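Local coordinates for secreted protein ASP-2 (Necator americanus, PDB 1U53), which is a secreted CAP-family (pathogenesis-related-1) protein of a human hookworm and a vaccine antigen, with a molecular function that remains inferred rather than established, at residues V59-T62 and A63-N66; H74-P77 and N78-K81; E102-S105 and K106-G110; R130-G133 and H134-M138. All coordinates share one frame; numbering follows the deposited sequence.

Contact 1. Residues V59-T62 and A63-N66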
loop_
_atom_site.group_PDB
_atom_site.type_symbol
_atom_site.label_atom_id
_atom_site.label_comp_id
_atom_site.label_asym_id
_atom_site.label_seq_id
_atom_site.Cartn_x
_atom_site.Cartn_y
_atom_site.Cartn_z
ATOM N N VAL A 59 -2.936 6.715 11.695
ATOM C CA VAL A 59 -2.562 5.427 11.098
ATOM C C VAL A 59 -1.063 5.247 11.236
ATOM O O VAL A 59 -0.590 4.148 11.551
ATOM C CB VAL A 59 -2.994 5.384 9.650
ATOM C CG1 VAL A 59 -2.585 4.028 9.025
ATOM C CG2 VAL A 59 -4.564 5.505 9.603
ATOM N N GLU A 60 -0.289 6.314 11.022
ATOM C CA GLU A 60 1.180 6.219 11.292
ATOM C C GLU A 60 1.488 5.794 12.741
ATOM O O GLU A 60 2.402 5.008 13.008
ATOM C CB GLU A 60 1.868 7.566 11.018
ATOM C CG GLU A 60 3.326 7.580 11.404
ATOM C CD GLU A 60 3.962 8.903 11.044
ATOM O OE1 GLU A 60 4.265 9.646 11.994
ATOM O OE2 GLU A 60 4.131 9.186 9.828
ATOM N N LYS A 61 0.657 6.297 13.674
ATOM C CA LYS A 61 0.868 6.019 15.096
ATOM C C LYS A 61 0.733 4.559 15.352
ATOM O O LYS A 61 1.570 3.976 16.012
ATOM C CB LYS A 61 -0.205 6.721 15.915
ATOM C CG LYS A 61 -0.169 6.380 17.378
ATOM C CD LYS A 61 -1.389 6.962 18.069
ATOM C CE LYS A 61 -1.386 6.624 19.559
ATOM N NZ LYS A 61 -0.120 7.062 20.290
ATOM N N THR A 62 -0.308 3.943 14.815
ATOM C CA THR A 62 -0.442 2.479 15.033
ATOM C C THR A 62 0.597 1.653 14.250
ATOM O O THR A 62 1.073 0.635 14.722
ATOM C CB THR A 62 -1.895 1.978 14.786
ATOM O OG1 THR A 62 -2.460 2.567 13.614
ATOM C CG2 THR A 62 -2.765 2.328 16.027
ATOM N N ALA A 63 0.980 2.108 13.059
ATOM C CA ALA A 63 2.087 1.443 12.356
ATOM C C ALA A 63 3.365 1.503 13.182
ATOM O O ALA A 63 4.113 0.498 13.330
ATOM C CB ALA A 63 2.294 2.083 10.976
ATOM N N MET A 64 3.627 2.681 13.750
ATOM C CA MET A 64 4.711 2.888 14.708
ATOM C C MET A 64 4.688 1.938 15.892
ATOM O O MET A 64 5.736 1.418 16.306
ATOM C CB MET A 64 4.706 4.356 15.217
ATOM C CG MET A 64 5.869 4.644 16.157
ATOM S SD MET A 64 5.741 6.372 16.702
ATOM C CE MET A 64 4.285 6.306 17.742
ATOM N N ASN A 65 3.500 1.734 16.483
ATOM C CA ASN A 65 3.382 0.842 17.613
ATOM C C ASN A 65 3.894 -0.558 17.249
ATOM O O ASN A 65 4.430 -1.247 18.096
ATOM C CB ASN A 65 1.925 0.745 18.070
ATOM C CG ASN A 65 1.427 2.017 18.720
ATOM O OD1 ASN A 65 2.221 2.899 19.044
ATOM N ND2 ASN A 65 0.103 2.150 18.863
ATOM N N ASN A 66 3.698 -0.985 15.998
ATOM C CA ASN A 66 4.241 -2.261 15.549
ATOM C C ASN A 66 5.733 -2.134 15.335
ATOM O O ASN A 66 6.536 -2.840 15.962
ATOM C CB ASN A 66 3.539 -2.681 14.232
ATOM C CG ASN A 66 4.020 -4.038 13.691
ATOM O OD1 ASN A 66 5.102 -4.499 14.026
ATOM N ND2 ASN A 66 3.200 -4.674 12.831
HETATM O O HOH W 1 2.125 5.195 20.875
#
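K61 and N65, one helical turn apart, are joined through a single water: it accepts from K61 NZ at 3.0 Å and donates to N65 OD1 at 2.9 Å. The carboxamide of N65 sits directly over the preceding turn, its CG 3.3 Å from K61 O. CG lies beside its own backbone N and anti to the carbonyl carbon (chi1 -70°), a torsion that folds the amide back along the helix. Its ND2 comes within 4.0 Å of the T62 methyl CG2. M64, by contrast, carries CG anti to its backbone N and bends at chi3 (69°), which turns CE back to 4.0 Å from K61 O. Beneath these side chains run the i to i+4 backbone bonds, M64 N to E60 O being the shortest at 2.7 Å, whereas N66 N to T62 O is weak at 3.3 Å. Other flanks of helix 57-67 are held by the second shell. A63 packs on V160 and Q162 of strand 157-164, and T62 OG1 is hydrogen-bonded to Q162. E60 is held by a salt bridge to R17 and hydrogen bonds to Y55 and N10, and the N66 amide bonds to Y158, E85 and the carbonyl of K73. The chemistry is therefore two-sided: a water-mediated link on the exposed flank, and direct polar bonds to strands, loops and helix 14-32 from the more buried side chains.

Contact 2. Residues H74-P77 and N78-K81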
loop_
_atom_site.group_PDB
_atom_site.type_symbol
_atom_site.label_atom_id
_atom_site.label_comp_id
_atom_site.label_asym_id
_atom_site.label_seq_id
_atom_site.Cartn_x
_atom_site.Cartn_y
_atom_site.Cartn_z
ATOM N N HIS A 74 3.164 -9.323 11.787
ATOM C CA HIS A 74 1.888 -8.615 11.705
ATOM C C HIS A 74 1.293 -8.389 13.083
ATOM O O HIS A 74 1.380 -9.253 13.973
ATOM C CB HIS A 74 0.909 -9.377 10.803
ATOM C CG HIS A 74 1.106 -9.065 9.360
ATOM N ND1 HIS A 74 1.678 -9.954 8.477
ATOM C CD2 HIS A 74 0.878 -7.928 8.661
ATOM C CE1 HIS A 74 1.754 -9.387 7.282
ATOM N NE2 HIS A 74 1.257 -8.166 7.368
ATOM N N SER A 75 0.644 -7.240 13.229
ATOM C CA SER A 75 -0.064 -6.900 14.452
ATOM C C SER A 75 -1.435 -7.544 14.485
ATOM O O SER A 75 -2.058 -7.864 13.457
ATOM C CB SER A 75 -0.220 -5.356 14.582
ATOM O OG SER A 75 -0.861 -4.814 13.422
ATOM N N GLN A 76 -1.907 -7.730 15.706
ATOM C CA GLN A 76 -3.228 -8.264 15.865
ATOM C C GLN A 76 -4.243 -7.164 15.569
ATOM O O GLN A 76 -3.957 -5.989 15.758
ATOM C CB GLN A 76 -3.350 -8.733 17.309
ATOM C CG GLN A 76 -2.599 -10.027 17.556
ATOM C CD GLN A 76 -3.473 -11.220 17.190
ATOM O OE1 GLN A 76 -3.230 -11.898 16.202
ATOM N NE2 GLN A 76 -4.514 -11.464 17.993
ATOM N N PRO A 77 -5.435 -7.528 15.065
ATOM C CA PRO A 77 -6.411 -6.529 14.659
ATOM C C PRO A 77 -6.775 -5.449 15.693
ATOM O O PRO A 77 -6.979 -4.311 15.291
ATOM C CB PRO A 77 -7.632 -7.381 14.269
ATOM C CG PRO A 77 -6.978 -8.615 13.691
ATOM C CD PRO A 77 -5.880 -8.891 14.717
ATOM N N ASN A 78 -6.889 -5.794 16.978
ATOM C CA ASN A 78 -7.202 -4.824 18.004
ATOM C C ASN A 78 -6.056 -3.831 18.235
ATOM O O ASN A 78 -6.255 -2.810 18.889
ATOM C CB ASN A 78 -7.616 -5.516 19.309
ATOM C CG ASN A 78 -8.322 -4.599 20.256
ATOM O OD1 ASN A 78 -7.951 -4.492 21.441
ATOM N ND2 ASN A 78 -9.332 -3.892 19.758
ATOM N N GLN A 79 -4.891 -4.082 17.633
ATOM C CA GLN A 79 -3.765 -3.124 17.727
ATOM C C GLN A 79 -3.690 -2.219 16.486
ATOM O O GLN A 79 -2.794 -1.366 16.360
ATOM C CB GLN A 79 -2.453 -3.860 17.988
ATOM C CG GLN A 79 -2.368 -4.317 19.412
ATOM C CD GLN A 79 -1.360 -5.397 19.596
ATOM O OE1 GLN A 79 -0.172 -5.130 19.813
ATOM N NE2 GLN A 79 -1.827 -6.645 19.596
ATOM N N ARG A 80 -4.650 -2.427 15.583
ATOM C CA ARG A 80 -4.784 -1.584 14.408
ATOM C C ARG A 80 -6.223 -1.630 13.954
ATOM O O ARG A 80 -6.554 -2.047 12.828
ATOM C CB ARG A 80 -3.864 -2.115 13.316
ATOM C CG ARG A 80 -4.010 -3.606 13.075
ATOM C CD ARG A 80 -3.399 -3.976 11.726
ATOM N NE ARG A 80 -2.974 -5.370 11.639
ATOM C CZ ARG A 80 -3.274 -6.205 10.655
ATOM N NH1 ARG A 80 -4.057 -5.806 9.644
ATOM N NH2 ARG A 80 -2.794 -7.457 10.672
ATOM N N LYS A 81 -7.127 -1.225 14.848
ATOM C CA LYS A 81 -8.533 -1.413 14.554
ATOM C C LYS A 81 -8.955 -0.796 13.243
ATOM O O LYS A 81 -8.741 0.382 12.997
ATOM C CB LYS A 81 -9.394 -0.844 15.678
ATOM C CG LYS A 81 -9.259 -1.650 16.938
ATOM C CD LYS A 81 -10.028 -1.038 18.074
ATOM C CE LYS A 81 -9.078 -0.275 18.999
ATOM N NZ LYS A 81 -8.739 1.102 18.543
#
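R80 CG stands between its own backbone N and carbonyl carbon (chi1 50°), and S75 OG takes the equivalent place on its residue; from there the arginine chain runs extended to NE and reaches back alongside S75. Its guanidinium grips one atom, S75 O, side-on with two nitrogens. NH2 donates to S75 O at 2.9 Å, in the carbonyl plane, while NE approaches the same oxygen at 3.2 Å from well above that plane. A weak third bond runs from NE to S75 OG at 2.8 Å, bent to 129° at the hydrogen, and this hydroxyl is also hydrogen-bonded to E85. Between the two residues the chain makes a 3-10 turn in the loop joining helix 57-67 to strand 84-90 of the CAP domain. Its i to i+3 bonds are Q79 N to Q76 O at 2.8 Å and R80 N to P77 O at 3.0 Å. On the outer surface the side chains of Q76 and Q79 meet with their amide planes 64° apart, Q79 NE2 lying 3.5 Å from Q76 CB. R80 NH1 bonds to the carbonyl of L83, and both S75 and R80 touch Q162 on strand 157-164.

Contact 3. Residues E102-S105 and K106-G110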
loop_
_atom_site.group_PDB
_atom_site.type_symbol
_atom_site.label_atom_id
_atom_site.label_comp_id
_atom_site.label_asym_id
_atom_site.label_seq_id
_atom_site.Cartn_x
_atom_site.Cartn_y
_atom_site.Cartn_z
ATOM N N GLU A 102 11.088 3.514 -0.126
ATOM C CA GLU A 102 11.125 3.187 -1.534
ATOM C C GLU A 102 11.271 1.691 -1.695
ATOM O O GLU A 102 10.560 1.056 -2.485
ATOM C CB GLU A 102 12.348 3.867 -2.160
ATOM C CG GLU A 102 12.403 3.699 -3.670
ATOM C CD GLU A 102 13.573 4.470 -4.239
ATOM O OE1 GLU A 102 14.307 5.090 -3.431
ATOM O OE2 GLU A 102 13.732 4.483 -5.471
ATOM N N GLN A 103 12.170 1.104 -0.921
ATOM C CA GLN A 103 12.415 -0.344 -1.076
ATOM C C GLN A 103 11.205 -1.163 -0.682
ATOM O O GLN A 103 10.863 -2.171 -1.323
ATOM C CB GLN A 103 13.606 -0.753 -0.230
ATOM C CG GLN A 103 14.898 -0.152 -0.701
ATOM C CD GLN A 103 16.115 -0.985 -0.249
ATOM O OE1 GLN A 103 16.006 -1.892 0.592
ATOM N NE2 GLN A 103 17.286 -0.655 -0.812
ATOM N N ALA A 104 10.545 -0.746 0.400
ATOM C CA ALA A 104 9.370 -1.505 0.863
ATOM C C ALA A 104 8.259 -1.440 -0.148
ATOM O O ALA A 104 7.629 -2.442 -0.490
ATOM C CB ALA A 104 8.876 -0.957 2.190
ATOM N N SER A 105 8.044 -0.240 -0.685
ATOM C CA SER A 105 6.924 -0.036 -1.598
ATOM C C SER A 105 7.195 -0.820 -2.865
ATOM O O SER A 105 6.281 -1.440 -3.406
ATOM C CB SER A 105 6.743 1.463 -1.896
ATOM O OG SER A 105 6.477 2.205 -0.670
ATOM N N LYS A 106 8.442 -0.830 -3.341
ATOM C CA LYS A 106 8.795 -1.647 -4.524
ATOM C C LYS A 106 8.613 -3.143 -4.265
ATOM O O LYS A 106 8.156 -3.860 -5.147
ATOM C CB LYS A 106 10.249 -1.398 -4.959
ATOM C CG LYS A 106 10.489 -0.015 -5.551
ATOM C CD LYS A 106 12.002 0.095 -5.759
ATOM C CE LYS A 106 12.404 1.117 -6.754
ATOM N NZ LYS A 106 13.930 1.160 -6.838
ATOM N N ALA A 107 9.013 -3.642 -3.084
ATOM C CA ALA A 107 8.935 -5.083 -2.779
ATOM C C ALA A 107 7.485 -5.542 -2.730
ATOM O O ALA A 107 7.138 -6.643 -3.166
ATOM C CB ALA A 107 9.602 -5.382 -1.426
ATOM N N TRP A 108 6.648 -4.693 -2.145
ATOM C CA TRP A 108 5.216 -5.021 -2.037
ATOM C C TRP A 108 4.581 -5.014 -3.408
ATOM O O TRP A 108 3.863 -5.948 -3.790
ATOM C CB TRP A 108 4.489 -4.037 -1.122
ATOM C CG TRP A 108 4.982 -4.097 0.330
ATOM C CD1 TRP A 108 5.505 -5.183 0.991
ATOM C CD2 TRP A 108 4.958 -3.021 1.269
ATOM N NE1 TRP A 108 5.853 -4.824 2.289
ATOM C CE2 TRP A 108 5.541 -3.496 2.467
ATOM C CE3 TRP A 108 4.545 -1.662 1.190
ATOM C CZ2 TRP A 108 5.651 -2.700 3.601
ATOM C CZ3 TRP A 108 4.673 -0.866 2.325
ATOM C CH2 TRP A 108 5.256 -1.396 3.514
ATOM N N PHE A 109 4.790 -3.923 -4.131
ATOM C CA PHE A 109 4.155 -3.781 -5.436
ATOM C C PHE A 109 4.676 -4.818 -6.407
ATOM O O PHE A 109 3.946 -5.242 -7.300
ATOM C CB PHE A 109 4.397 -2.383 -5.963
ATOM C CG PHE A 109 3.625 -2.107 -7.222
ATOM C CD1 PHE A 109 2.287 -1.697 -7.148
ATOM C CD2 PHE A 109 4.226 -2.275 -8.458
ATOM C CE1 PHE A 109 1.572 -1.441 -8.309
ATOM C CE2 PHE A 109 3.494 -2.046 -9.627
ATOM C CZ PHE A 109 2.187 -1.628 -9.554
ATOM N N GLY A 110 5.916 -5.260 -6.207
ATOM C CA GLY A 110 6.555 -6.184 -7.152
ATOM C C GLY A 110 5.916 -7.557 -7.242
ATOM O O GLY A 110 6.160 -8.269 -8.210
HETATM O O HOH W 2 14.334 3.449 -7.698
#
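A107 N donates to Q103 O at 2.9 Å, with an angle of 153° at the hydrogen, the shortest sound polar bond between E102-S105 and K106-G110. On the solvent side E102 OE2 and K106 NZ form a long salt bridge of 3.6 Å. Both side chains are extended beyond CG and lie side by side, pointing the same way. They leave their backbones differently: E102 CG is anti to its N (chi1 -174°), whereas K106 CG is anti to its carbonyl carbon, which brings K106 CE to 4.0 Å from E102 CG. Along another flank, W108 folds its indole back over the previous turn. A104 CB lies 4.0 Å from the centroid of the six-membered ring and 15° off its normal, a CH-pi contact. A104 O is over one face too, offset toward the rim, while it accepts from W108 N at 3.0 Å. The A104/W108 flank of helix 97-109 turns to the sheet: W108 NE1 bonds to the carbonyl of I87, and the indole packs on F88 of strand 84-90 and on V159 and C161 of strand 157-164. S105 packs on F20 and M23, and F109 on L27 and V31, of helix 14-32; helix 97-109 thus touches both that helix and the sheet.

Contact 4. Residues R130-G133 and H134-M138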
loop_
_atom_site.group_PDB
_atom_site.type_symbol
_atom_site.label_atom_id
_atom_site.label_comp_id
_atom_site.label_asym_id
_atom_site.label_seq_id
_atom_site.Cartn_x
_atom_site.Cartn_y
_atom_site.Cartn_z
ATOM N N ARG A 130 -0.944 -17.073 -3.905
ATOM C CA ARG A 130 0.104 -16.766 -4.877
ATOM C C ARG A 130 1.160 -15.836 -4.268
ATOM O O ARG A 130 2.222 -15.608 -4.865
ATOM C CB ARG A 130 -0.454 -16.132 -6.157
ATOM C CG ARG A 130 -1.129 -17.090 -7.150
ATOM C CD ARG A 130 -1.285 -16.393 -8.514
ATOM N NE ARG A 130 -0.226 -16.761 -9.462
ATOM C CZ ARG A 130 -0.210 -16.380 -10.739
ATOM N NH1 ARG A 130 -1.173 -15.606 -11.200
ATOM N NH2 ARG A 130 0.772 -16.747 -11.556
ATOM N N GLY A 131 0.855 -15.314 -3.092
ATOM C CA GLY A 131 1.735 -14.372 -2.386
ATOM C C GLY A 131 1.620 -12.966 -2.940
ATOM O O GLY A 131 2.626 -12.307 -3.195
ATOM N N VAL A 132 0.387 -12.510 -3.150
ATOM C CA VAL A 132 0.183 -11.170 -3.710
ATOM C C VAL A 132 -0.469 -10.186 -2.755
ATOM O O VAL A 132 -0.889 -9.113 -3.162
ATOM C CB VAL A 132 -0.594 -11.207 -5.031
ATOM C CG1 VAL A 132 0.273 -11.849 -6.148
ATOM C CG2 VAL A 132 -1.896 -11.931 -4.824
ATOM N N GLY A 133 -0.579 -10.563 -1.481
ATOM C CA GLY A 133 -1.393 -9.796 -0.568
ATOM C C GLY A 133 -0.817 -8.443 -0.164
ATOM O O GLY A 133 -1.541 -7.570 0.321
ATOM N N HIS A 134 0.475 -8.236 -0.382
ATOM C CA HIS A 134 0.998 -6.892 -0.104
ATOM C C HIS A 134 0.624 -5.964 -1.260
ATOM O O HIS A 134 0.225 -4.828 -1.047
ATOM C CB HIS A 134 2.516 -6.894 0.092
ATOM C CG HIS A 134 2.988 -7.812 1.174
ATOM N ND1 HIS A 134 3.569 -9.036 0.902
ATOM C CD2 HIS A 134 2.975 -7.689 2.521
ATOM C CE1 HIS A 134 3.893 -9.626 2.045
ATOM N NE2 HIS A 134 3.528 -8.836 3.041
ATOM N N TYR A 135 0.807 -6.408 -2.506
ATOM C CA TYR A 135 0.312 -5.659 -3.655
ATOM C C TYR A 135 -1.169 -5.335 -3.590
ATOM O O TYR A 135 -1.556 -4.169 -3.808
ATOM C CB TYR A 135 0.634 -6.435 -4.965
ATOM C CG TYR A 135 -0.172 -5.936 -6.154
ATOM C CD1 TYR A 135 0.169 -4.770 -6.801
ATOM C CD2 TYR A 135 -1.314 -6.619 -6.578
ATOM C CE1 TYR A 135 -0.564 -4.302 -7.876
ATOM C CE2 TYR A 135 -2.059 -6.152 -7.653
ATOM C CZ TYR A 135 -1.685 -4.995 -8.271
ATOM O OH TYR A 135 -2.414 -4.528 -9.322
ATOM N N THR A 136 -1.998 -6.333 -3.295
ATOM C CA THR A 136 -3.452 -6.100 -3.356
ATOM C C THR A 136 -3.865 -5.063 -2.304
ATOM O O THR A 136 -4.819 -4.321 -2.499
ATOM C CB THR A 136 -4.263 -7.409 -3.171
ATOM O OG1 THR A 136 -3.889 -8.019 -1.924
ATOM C CG2 THR A 136 -3.968 -8.355 -4.280
ATOM N N GLN A 137 -3.160 -5.019 -1.163
ATOM C CA GLN A 137 -3.462 -3.957 -0.217
ATOM C C GLN A 137 -3.025 -2.564 -0.744
ATOM O O GLN A 137 -3.724 -1.580 -0.566
ATOM C CB GLN A 137 -2.889 -4.275 1.183
ATOM C CG GLN A 137 -3.102 -3.165 2.199
ATOM C CD GLN A 137 -4.598 -2.844 2.500
ATOM O OE1 GLN A 137 -5.231 -1.965 1.846
ATOM N NE2 GLN A 137 -5.135 -3.492 3.526
ATOM N N MET A 138 -1.878 -2.492 -1.436
ATOM C CA MET A 138 -1.442 -1.191 -1.906
ATOM C C MET A 138 -2.466 -0.618 -2.888
ATOM O O MET A 138 -2.640 0.592 -2.934
ATOM C CB MET A 138 -0.101 -1.291 -2.645
ATOM C CG MET A 138 1.060 -1.421 -1.686
ATOM S SD MET A 138 2.654 -1.434 -2.586
ATOM C CE MET A 138 2.773 0.338 -2.944
#
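T136 N donates to V132 O at 3.0 Å, with an angle of 161° at the hydrogen, making the first turn of helix 133-138 from the N-cap residue V132. E111 takes two further bonds, from H134 ND1 and Y135 N, so one carboxylate secures both a side chain and an amide of that turn. T136 OG1 lies 3.3 Å from G133 O, its chi1 of 57° holding the hydroxyl between the backbone N and carbonyl carbon; its hydrogen-bond partner is N168 OD1, and N168 ND2 serves G133 O. The next helical bond, Q137 N to G133 O, is weak at 3.4 Å. Moving outward, the same T136 torsion leaves CG2 beside the backbone N, 3.4 Å from V132 O and 4.2 Å from V132 CG2, where the two side chains cross at about a right angle. V132 O also lies at the edge of the Y135 ring, near its plane, with Y135 CB at 3.6 Å. Farther along, M138 packs on H24 and L27 of helix 14-32. The chemistry implies that V132, having no polar side chain, cannot cap the helix through one; instead E111 and N168, both outside the helix, tie its first turn through amide, carbonyl and side-chain bonds.

Along the chain the four contacts follow in series, all within the CAP domain. Contacts 1 and 2 have centres 10 Å apart and touch, T62 CG2 lying 3.7 Å from Q79 O; helix 57-67 and the loop after it share Q162 of strand 157-164. Contacts 3 and 4, centres 11 Å apart, meet through aromatic side chains: W108 stacks on H134, and F109 meets Y135 edge-to-face. Between the pairs no atoms touch, the closest approach being about 5 Å, between nearest atoms of contacts 2 and 4. Strand 157-164 is common ground for all four, with helices 57-67, 97-109 and 133-138 packing on it, consistent with the layered helix-and-sheet architecture of CAP proteins.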